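Local structure of regulatory protein SdiA (Escherichia coli, 4LFU) at residues K216-K221 with T228-Y233; H28-Q33 with Y42-R47; E24-E29 with M166-E171. The protein acts as a LuxR-type quorum-sensing receptor and transcription factor that binds AI-1 autoinducers and activates transcription at the ftsQAZ cell-division genes. All coordinates share one frame; numbering follows the deposited sequence.

Interaction 1: K216-K221 with T228-Y233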
loop_
_atom_site.group_PDB
_atom_site.type_symbol
_atom_site.label_atom_id
_atom_site.label_comp_id
_atom_site.label_asym_id
_atom_site.label_seq_id
_atom_site.Cartn_x
_atom_site.Cartn_y
_atom_site.Cartn_z
ATOM N N LYS A 216 27.999 3.121 8.093
ATOM C CA LYS A 216 28.637 1.872 8.494
ATOM C C LYS A 216 27.852 1.022 9.467
ATOM O O LYS A 216 27.796 -0.193 9.295
ATOM C CB LYS A 216 30.017 2.160 9.082
ATOM C CG LYS A 216 31.167 1.861 8.127
ATOM C CD LYS A 216 30.956 2.494 6.734
ATOM C CE LYS A 216 31.339 1.536 5.612
ATOM N NZ LYS A 216 30.991 2.116 4.263
ATOM N N ASN A 217 27.258 1.654 10.482
ATOM C CA ASN A 217 26.449 0.947 11.489
ATOM C C ASN A 217 25.165 0.342 10.903
ATOM O O ASN A 217 24.734 -0.722 11.325
ATOM C CB ASN A 217 26.080 1.864 12.679
ATOM C CG ASN A 217 27.310 2.339 13.492
ATOM O OD1 ASN A 217 28.391 1.744 13.430
ATOM N ND2 ASN A 217 27.126 3.404 14.276
ATOM N N MET A 218 24.549 1.058 9.965
ATOM C CA MET A 218 23.351 0.612 9.263
ATOM C C MET A 218 23.709 -0.549 8.308
ATOM O O MET A 218 22.947 -1.501 8.166
ATOM C CB MET A 218 22.746 1.775 8.473
ATOM C CG MET A 218 21.922 2.772 9.291
ATOM S SD MET A 218 21.117 4.059 8.292
ATOM C CE MET A 218 22.494 5.069 7.745
ATOM N N GLN A 219 24.874 -0.444 7.672
ATOM C CA GLN A 219 25.406 -1.485 6.795
ATOM C C GLN A 219 25.680 -2.728 7.600
ATOM O O GLN A 219 25.262 -3.813 7.213
ATOM C CB GLN A 219 26.677 -1.005 6.068
ATOM C CG GLN A 219 26.364 -0.254 4.801
ATOM C CD GLN A 219 27.450 0.689 4.340
ATOM O OE1 GLN A 219 27.194 1.882 4.118
ATOM N NE2 GLN A 219 28.655 0.173 4.159
ATOM N N LYS A 220 26.347 -2.551 8.743
ATOM C CA LYS A 220 26.607 -3.642 9.674
ATOM C C LYS A 220 25.338 -4.320 10.203
ATOM O O LYS A 220 25.253 -5.544 10.163
ATOM C CB LYS A 220 27.579 -3.183 10.794
ATOM C CG LYS A 220 27.629 -4.048 12.078
ATOM C CD LYS A 220 28.662 -3.510 13.132
ATOM C CE LYS A 220 28.351 -2.075 13.664
ATOM N NZ LYS A 220 26.907 -1.838 14.074
ATOM N N LYS A 221 24.350 -3.548 10.655
ATOM C CA LYS A 221 23.073 -4.108 11.157
ATOM C C LYS A 221 22.368 -5.099 10.212
ATOM O O LYS A 221 21.889 -6.141 10.674
ATOM C CB LYS A 221 22.071 -3.002 11.498
ATOM C CG LYS A 221 22.291 -2.321 12.809
ATOM C CD LYS A 221 21.454 -1.046 12.890
ATOM C CE LYS A 221 21.561 -0.389 14.264
ATOM N NZ LYS A 221 20.723 0.869 14.323
ATOM N N THR A 228 23.596 2.363 -0.740
ATOM C CA THR A 228 22.540 2.291 -1.772
ATOM C C THR A 228 21.547 1.207 -1.462
ATOM O O THR A 228 20.344 1.458 -1.527
ATOM C CB THR A 228 23.088 2.073 -3.217
ATOM O OG1 THR A 228 24.138 3.012 -3.484
ATOM C CG2 THR A 228 21.959 2.258 -4.255
ATOM N N GLN A 229 22.055 0.018 -1.130
ATOM C CA GLN A 229 21.211 -1.115 -0.727
ATOM C C GLN A 229 20.432 -0.794 0.554
ATOM O O GLN A 229 19.254 -1.140 0.676
ATOM C CB GLN A 229 22.010 -2.439 -0.552
ATOM C CG GLN A 229 21.035 -3.584 -0.179
ATOM C CD GLN A 229 21.674 -4.886 0.263
ATOM O OE1 GLN A 229 22.140 -5.664 -0.558
ATOM N NE2 GLN A 229 21.633 -5.159 1.569
ATOM N N VAL A 230 21.085 -0.123 1.508
ATOM C CA VAL A 230 20.386 0.277 2.754
ATOM C C VAL A 230 19.253 1.254 2.479
ATOM O O VAL A 230 18.113 1.045 2.918
ATOM C CB VAL A 230 21.326 0.892 3.793
ATOM C CG1 VAL A 230 20.544 1.210 5.074
ATOM C CG2 VAL A 230 22.451 -0.039 4.071
ATOM N N ALA A 231 19.559 2.311 1.738
ATOM C CA ALA A 231 18.556 3.300 1.382
ATOM C C ALA A 231 17.411 2.703 0.553
ATOM O O ALA A 231 16.243 3.020 0.782
ATOM C CB ALA A 231 19.215 4.476 0.646
ATOM N N CYS A 232 17.735 1.842 -0.415
ATOM C CA CYS A 232 16.693 1.229 -1.275
ATOM C C CYS A 232 15.804 0.269 -0.535
ATOM O O CYS A 232 14.622 0.258 -0.763
ATOM C CB CYS A 232 17.311 0.518 -2.472
ATOM S SG CYS A 232 17.965 1.678 -3.633
ATOM N N TYR A 233 16.382 -0.538 0.350
ATOM C CA TYR A 233 15.598 -1.429 1.209
ATOM C C TYR A 233 14.653 -0.659 2.143
ATOM O O TYR A 233 13.457 -0.986 2.255
ATOM C CB TYR A 233 16.519 -2.369 1.992
ATOM C CG TYR A 233 16.861 -3.653 1.255
ATOM C CD1 TYR A 233 17.440 -3.627 -0.006
ATOM C CD2 TYR A 233 16.602 -4.902 1.831
ATOM C CE1 TYR A 233 17.769 -4.806 -0.676
ATOM C CE2 TYR A 233 16.922 -6.102 1.160
ATOM C CZ TYR A 233 17.504 -6.038 -0.087
ATOM O OH TYR A 233 17.833 -7.204 -0.741
#
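Within the C-terminal helix-turn-helix domain of the LuxR type, Val-230 on the closing helix 227-237 packs against Met-218 and Gln-219 on helix 208-222, whose leading part belongs to the predicted DNA-binding motif. The two helices follow one another along the chain with a short connection between them, and the closest CA atoms are those of Gln-219 and Val-230, 6.7 Å apart. Val-230 is the residue that touches both partners, and it divides the work between its two methyls. CG1 is turned anti to the backbone N (chi1 -177°) and reaches the first carbon of the Met-218 side chain, while CG2, lying beside that N, goes to the aliphatic part of Gln-219. The bond from CA to CB of Val-230 points at helix 208-222, and that of Met-218 points back at helix 227-237. Gln-219 and Val-230 run at about a right angle to each other, and the CG methylene of the glutamine does the touching. The contact is apolar and modest, burying 117 Å² over both sides, but all three touching residues are buried in the assembly. Leu-188 of helix 182-192 touches both Met-218 and Val-230, which places this pair where three of the domain's four helices meet. Another side of helix 227-237 meets the second subunit, where Tyr-233 OH is hydrogen-bonded to Glu-193 of that neighbouring chain. Across the contact itself the nearest approaches are Gln-219 CG to Val-230 CG2 at 4.0 Å and Met-218 CB to Val-230 CG1 at 4.1 Å.

Interaction 2: H28-Q33 with Y42-R47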
loop_
_atom_site.group_PDB
_atom_site.type_symbol
_atom_site.label_atom_id
_atom_site.label_comp_id
_atom_site.label_asym_id
_atom_site.label_seq_id
_atom_site.Cartn_x
_atom_site.Cartn_y
_atom_site.Cartn_z
ATOM N N HIS A 28 -6.344 -21.828 10.368
ATOM C CA HIS A 28 -7.530 -22.638 10.624
ATOM C C HIS A 28 -8.828 -21.877 10.347
ATOM O O HIS A 28 -9.769 -22.440 9.781
ATOM C CB HIS A 28 -7.515 -23.208 12.053
ATOM C CG HIS A 28 -8.711 -24.053 12.360
ATOM N ND1 HIS A 28 -9.777 -23.591 13.108
ATOM C CD2 HIS A 28 -9.032 -25.315 11.980
ATOM C CE1 HIS A 28 -10.697 -24.540 13.186
ATOM N NE2 HIS A 28 -10.269 -25.594 12.510
ATOM N N GLU A 29 -8.872 -20.602 10.741
ATOM C CA GLU A 29 -10.028 -19.739 10.491
ATOM C C GLU A 29 -10.245 -19.470 9.005
ATOM O O GLU A 29 -11.388 -19.423 8.554
ATOM C CB GLU A 29 -9.904 -18.423 11.273
ATOM C CG GLU A 29 -11.154 -17.508 11.251
ATOM C CD GLU A 29 -12.430 -18.204 11.742
ATOM O OE1 GLU A 29 -12.364 -18.939 12.757
ATOM O OE2 GLU A 29 -13.502 -18.020 11.115
ATOM N N ILE A 30 -9.159 -19.289 8.244
ATOM C CA ILE A 30 -9.262 -19.112 6.788
ATOM C C ILE A 30 -9.800 -20.377 6.130
ATOM O O ILE A 30 -10.679 -20.292 5.272
ATOM C CB ILE A 30 -7.931 -18.723 6.119
ATOM C CG1 ILE A 30 -7.549 -17.283 6.484
ATOM C CG2 ILE A 30 -8.019 -18.921 4.588
ATOM C CD1 ILE A 30 -6.059 -16.992 6.282
ATOM N N GLU A 31 -9.292 -21.535 6.561
ATOM C CA GLU A 31 -9.808 -22.836 6.100
ATOM C C GLU A 31 -11.315 -23.005 6.366
ATOM O O GLU A 31 -12.073 -23.348 5.459
ATOM C CB GLU A 31 -9.019 -24.006 6.695
ATOM C CG GLU A 31 -9.482 -25.354 6.129
ATOM C CD GLU A 31 -8.644 -26.528 6.601
ATOM O OE1 GLU A 31 -8.155 -27.287 5.731
ATOM O OE2 GLU A 31 -8.468 -26.688 7.840
ATOM N N LEU A 32 -11.737 -22.725 7.598
ATOM C CA LEU A 32 -13.162 -22.734 7.965
ATOM C C LEU A 32 -14.030 -21.791 7.131
ATOM O O LEU A 32 -15.122 -22.172 6.708
ATOM C CB LEU A 32 -13.325 -22.437 9.456
ATOM C CG LEU A 32 -14.547 -22.965 10.220
ATOM C CD1 LEU A 32 -15.494 -21.827 10.666
ATOM C CD2 LEU A 32 -15.308 -24.110 9.479
ATOM N N GLN A 33 -13.538 -20.572 6.897
ATOM C CA GLN A 33 -14.227 -19.564 6.075
ATOM C C GLN A 33 -14.330 -19.974 4.607
ATOM O O GLN A 33 -15.350 -19.763 3.976
ATOM C CB GLN A 33 -13.516 -18.197 6.172
ATOM C CG GLN A 33 -13.689 -17.479 7.492
ATOM C CD GLN A 33 -15.138 -17.262 7.849
ATOM O OE1 GLN A 33 -15.948 -16.891 6.993
ATOM N NE2 GLN A 33 -15.485 -17.510 9.121
ATOM N N TYR A 42 -7.689 -23.244 0.072
ATOM C CA TYR A 42 -7.218 -21.863 0.116
ATOM C C TYR A 42 -5.704 -21.907 -0.037
ATOM O O TYR A 42 -5.073 -22.949 0.184
ATOM C CB TYR A 42 -7.582 -21.203 1.450
ATOM C CG TYR A 42 -6.707 -21.675 2.605
ATOM C CD1 TYR A 42 -7.032 -22.835 3.306
ATOM C CD2 TYR A 42 -5.553 -20.964 2.989
ATOM C CE1 TYR A 42 -6.245 -23.299 4.322
ATOM C CE2 TYR A 42 -4.750 -21.415 4.037
ATOM C CZ TYR A 42 -5.117 -22.587 4.696
ATOM O OH TYR A 42 -4.368 -23.100 5.737
ATOM N N SER A 43 -5.135 -20.783 -0.453
ATOM C CA SER A 43 -3.717 -20.553 -0.360
ATOM C C SER A 43 -3.488 -19.080 0.005
ATOM O O SER A 43 -4.165 -18.201 -0.493
ATOM C CB SER A 43 -3.001 -20.937 -1.661
ATOM O OG SER A 43 -3.347 -20.079 -2.729
ATOM N N LEU A 44 -2.536 -18.823 0.891
ATOM C CA LEU A 44 -2.194 -17.462 1.247
ATOM C C LEU A 44 -0.742 -17.283 0.813
ATOM O O LEU A 44 0.133 -17.968 1.345
ATOM C CB LEU A 44 -2.372 -17.272 2.761
ATOM C CG LEU A 44 -2.998 -15.999 3.362
ATOM C CD1 LEU A 44 -2.238 -15.592 4.686
ATOM C CD2 LEU A 44 -3.099 -14.792 2.406
ATOM N N CYS A 45 -0.518 -16.430 -0.200
ATOM C CA CYS A 45 0.815 -16.136 -0.789
ATOM C C CYS A 45 1.171 -14.670 -0.646
ATOM O O CYS A 45 0.343 -13.799 -0.883
ATOM C CB CYS A 45 0.873 -16.433 -2.289
ATOM S SG CYS A 45 0.451 -18.108 -2.741
ATOM N N VAL A 46 2.431 -14.417 -0.310
ATOM C CA VAL A 46 2.917 -13.072 -0.045
ATOM C C VAL A 46 4.160 -12.857 -0.878
ATOM O O VAL A 46 5.160 -13.544 -0.653
ATOM C CB VAL A 46 3.199 -12.871 1.499
ATOM C CG1 VAL A 46 3.705 -11.478 1.792
ATOM C CG2 VAL A 46 1.930 -13.154 2.325
ATOM N N ARG A 47 4.074 -11.945 -1.851
ATOM C CA ARG A 47 5.227 -11.479 -2.621
ATOM C C ARG A 47 5.864 -10.310 -1.860
ATOM O O ARG A 47 5.296 -9.221 -1.772
ATOM C CB ARG A 47 4.863 -11.020 -4.084
ATOM C CG ARG A 47 3.689 -11.768 -4.791
ATOM C CD ARG A 47 3.580 -11.527 -6.362
ATOM N NE ARG A 47 4.713 -12.182 -7.022
ATOM C CZ ARG A 47 4.683 -12.865 -8.167
ATOM N NH1 ARG A 47 3.559 -13.010 -8.862
ATOM N NH2 ARG A 47 5.809 -13.412 -8.617
#
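Ile-30 lays its CG2 methyl over one face of the Tyr-42 ring, 4.0 Å from the ring centroid and 29° off the ring normal, which is the geometry of a CH-pi contact. The offset carries the methyl toward the CB end of the ring: CG2 of Ile-30 is 3.6 Å from CD2 of Tyr-42 and equally close to CG. Glu-31 comes to the same face farther along the ring, its CB 3.7 Å from CE1 of Tyr-42 near that edge, with its backbone N also over this face. Two consecutive helix residues thus share one face of the ring, one toward its CB end and one toward CE1. The second branch of Ile-30 makes a looser contact farther along the strand, CD1 standing 4.3 Å from CG of Leu-44.

The torsions account for this division. In Ile-30, chi1 of -71° sets CG2 anti to the backbone N and sends CG1 to the other side, so one residue touches both Tyr-42 and Leu-44. Tyr-42 has CG between its own N and carbonyl carbon, and its ring turns up against the helix. On another side of the helix, Gln-33 NE2 donates to Glu-29 OE2 over 2.9 Å in a nearly straight bond; the same oxygen forms a salt bridge with Arg-16 of helix 6-19.

Helix and strand axes approach to 9.2 Å at 136° between their N-to-C directions, a helix packed on a face of the five-stranded antiparallel sheet of the autoinducer-binding domain. Strand 41-47 is flanked in that sheet by strands 57-61 and 130-137, and helix 147-167 joins the same layer, with Ser-161 against Ile-30 and Leu-162 and Leu-165 against Leu-44.

Interaction 3: E24-E29 with M166-E171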
loop_
_atom_site.group_PDB
_atom_site.type_symbol
_atom_site.label_atom_id
_atom_site.label_comp_id
_atom_site.label_asym_id
_atom_site.label_seq_id
_atom_site.Cartn_x
_atom_site.Cartn_y
_atom_site.Cartn_z
ATOM N N GLU A 24 -1.377 -20.758 13.362
ATOM C CA GLU A 24 -2.336 -21.855 13.095
ATOM C C GLU A 24 -3.799 -21.463 13.314
ATOM O O GLU A 24 -4.672 -21.940 12.591
ATOM C CB GLU A 24 -1.963 -23.155 13.847
ATOM C CG GLU A 24 -3.143 -24.154 14.188
ATOM C CD GLU A 24 -3.805 -24.882 12.980
ATOM O OE1 GLU A 24 -3.389 -24.694 11.803
ATOM O OE2 GLU A 24 -4.770 -25.655 13.222
ATOM N N GLU A 25 -4.064 -20.583 14.280
ATOM C CA GLU A 25 -5.421 -20.076 14.517
ATOM C C GLU A 25 -5.899 -19.228 13.353
ATOM O O GLU A 25 -7.089 -19.226 13.027
ATOM C CB GLU A 25 -5.482 -19.210 15.778
ATOM C CG GLU A 25 -5.457 -19.920 17.128
ATOM C CD GLU A 25 -5.452 -18.896 18.278
ATOM O OE1 GLU A 25 -6.511 -18.277 18.550
ATOM O OE2 GLU A 25 -4.387 -18.681 18.885
ATOM N N VAL A 26 -4.972 -18.474 12.759
ATOM C CA VAL A 26 -5.254 -17.662 11.564
ATOM C C VAL A 26 -5.558 -18.582 10.370
ATOM O O VAL A 26 -6.594 -18.426 9.703
ATOM C CB VAL A 26 -4.059 -16.690 11.224
ATOM C CG1 VAL A 26 -4.335 -15.927 9.978
ATOM C CG2 VAL A 26 -3.773 -15.724 12.371
ATOM N N TYR A 27 -4.669 -19.552 10.125
ATOM C CA TYR A 27 -4.840 -20.498 9.017
ATOM C C TYR A 27 -6.081 -21.361 9.156
ATOM O O TYR A 27 -6.814 -21.551 8.190
ATOM C CB TYR A 27 -3.600 -21.355 8.807
ATOM C CG TYR A 27 -2.381 -20.544 8.482
ATOM C CD1 TYR A 27 -2.408 -19.573 7.483
ATOM C CD2 TYR A 27 -1.197 -20.755 9.154
ATOM C CE1 TYR A 27 -1.266 -18.818 7.179
ATOM C CE2 TYR A 27 -0.064 -20.014 8.866
ATOM C CZ TYR A 27 -0.105 -19.048 7.880
ATOM O OH TYR A 27 1.038 -18.316 7.595
ATOM N N HIS A 28 -6.344 -21.828 10.368
ATOM C CA HIS A 28 -7.530 -22.638 10.624
ATOM C C HIS A 28 -8.828 -21.877 10.347
ATOM O O HIS A 28 -9.769 -22.440 9.781
ATOM C CB HIS A 28 -7.515 -23.208 12.053
ATOM C CG HIS A 28 -8.711 -24.053 12.360
ATOM N ND1 HIS A 28 -9.777 -23.591 13.108
ATOM C CD2 HIS A 28 -9.032 -25.315 11.980
ATOM C CE1 HIS A 28 -10.697 -24.540 13.186
ATOM N NE2 HIS A 28 -10.269 -25.594 12.510
ATOM N N GLU A 29 -8.872 -20.602 10.741
ATOM C CA GLU A 29 -10.028 -19.739 10.491
ATOM C C GLU A 29 -10.245 -19.470 9.005
ATOM O O GLU A 29 -11.388 -19.423 8.554
ATOM C CB GLU A 29 -9.904 -18.423 11.273
ATOM C CG GLU A 29 -11.154 -17.508 11.251
ATOM C CD GLU A 29 -12.430 -18.204 11.742
ATOM O OE1 GLU A 29 -12.364 -18.939 12.757
ATOM O OE2 GLU A 29 -13.502 -18.020 11.115
ATOM N N MET A 166 1.058 -10.244 10.727
ATOM C CA MET A 166 2.037 -9.173 10.919
ATOM C C MET A 166 2.232 -8.873 12.400
ATOM O O MET A 166 3.367 -8.761 12.855
ATOM C CB MET A 166 1.647 -7.902 10.159
ATOM C CG MET A 166 2.207 -7.855 8.732
ATOM S SD MET A 166 1.890 -6.294 7.890
ATOM C CE MET A 166 3.356 -5.355 8.306
ATOM N N ARG A 167 1.120 -8.767 13.136
ATOM C CA ARG A 167 1.128 -8.602 14.596
ATOM C C ARG A 167 1.879 -9.729 15.306
ATOM O O ARG A 167 2.607 -9.473 16.248
ATOM C CB ARG A 167 -0.309 -8.502 15.136
ATOM C CG ARG A 167 -0.424 -8.732 16.643
ATOM C CD ARG A 167 -1.809 -8.350 17.180
ATOM N NE ARG A 167 -2.880 -9.215 16.679
ATOM C CZ ARG A 167 -3.084 -10.472 17.075
ATOM N NH1 ARG A 167 -2.285 -11.027 17.975
ATOM N NH2 ARG A 167 -4.084 -11.176 16.561
ATOM N N LEU A 168 1.708 -10.959 14.817
ATOM C CA LEU A 168 2.354 -12.159 15.355
ATOM C C LEU A 168 3.756 -12.354 14.803
ATOM O O LEU A 168 4.340 -13.430 14.949
ATOM C CB LEU A 168 1.500 -13.405 15.071
ATOM C CG LEU A 168 0.070 -13.414 15.640
ATOM C CD1 LEU A 168 -0.766 -14.583 15.146
ATOM C CD2 LEU A 168 0.102 -13.432 17.153
ATOM N N ASN A 169 4.299 -11.313 14.167
ATOM C CA ASN A 169 5.662 -11.328 13.613
ATOM C C ASN A 169 6.011 -12.552 12.737
ATOM O O ASN A 169 7.167 -13.004 12.703
ATOM C CB ASN A 169 6.696 -11.134 14.729
ATOM C CG ASN A 169 8.000 -10.537 14.216
ATOM O OD1 ASN A 169 8.008 -9.460 13.605
ATOM N ND2 ASN A 169 9.115 -11.239 14.457
ATOM N N ASP A 170 5.007 -13.059 12.004
ATOM C CA ASP A 170 5.166 -14.241 11.147
ATOM C C ASP A 170 6.045 -14.052 9.896
ATOM O O ASP A 170 6.019 -12.997 9.248
ATOM C CB ASP A 170 3.814 -14.817 10.761
ATOM C CG ASP A 170 3.901 -16.299 10.457
ATOM O OD1 ASP A 170 4.242 -16.666 9.313
ATOM O OD2 ASP A 170 3.653 -17.102 11.379
ATOM N N GLU A 171 6.814 -15.099 9.594
ATOM C CA GLU A 171 7.816 -15.142 8.528
ATOM C C GLU A 171 7.184 -14.975 7.136
ATOM O O GLU A 171 7.838 -14.515 6.189
ATOM C CB GLU A 171 8.566 -16.487 8.589
ATOM C CG GLU A 171 7.570 -17.676 8.618
ATOM C CD GLU A 171 8.197 -19.066 8.574
ATOM O OE1 GLU A 171 7.422 -20.037 8.732
ATOM O OE2 GLU A 171 9.432 -19.203 8.375
HETATM O O HOH W 1 3.253 -19.175 8.160
#
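With chi1 of -60°, CG of Tyr-27 sits anti to its carbonyl carbon, and the ring carries its hydroxyl to the loop after helix 147-167; there Asp-170 turns its carboxylate to meet it, CG roughly trans to the amide N (chi1 -154°). The loop opens with a Schellman motif that ends the helix: Asn-169, with positive phi, is the C-prime residue, and its N bonds to Met-166 O at 3.0 Å while Asp-170 N goes back to Leu-165 O.

Ring and carboxylate planes stand 86° apart, and Tyr-27 OH and Asp-170 OD1 are 4.0 Å from each other. A water lies between them, donating to OD1 of Asp-170 at 2.9 Å; its 2.4 Å approach to OH of Tyr-27 is too short to be trusted in detail. OD1 of Asp-170 also accepts the backbone N-H of Ile-172, which helps to hold the carboxylate beside its own loop. The ring of Tyr-27 stacks with that of Tyr-60 on strand 57-61.

Beside this polar link, helix 23-36 makes an apolar one. Val-26 and Leu-168 point the first bonds of their side chains across the contact although the CA atoms are 10.1 Å apart, and the gap is closed by CG2 of Val-26 meeting CD1 of Leu-168 at 4.2 Å.

Overall arrangement
Interactions 2 and 3 are neighbours in the autoinducer-binding part of the protein, with centres 10 Å apart; both use helix 23-36 and share His-28 and Glu-29. They touch directly, Tyr-42 OH lying 3.6 Å from Tyr-27 CB. From that one helix, interaction 2 goes to the nearby strand 41-47, whereas interaction 3 spans 136 intervening residues to the end of helix 147-167, bringing the start and the end of this region together. Interaction 1 follows both in sequence, its centre 34 Å from interaction 2 and 29 Å from interaction 3. Its nearest atoms are about 12 to 13 Å from theirs, consistent with separately packed sensing and DNA-binding domains in a LuxR-type receptor.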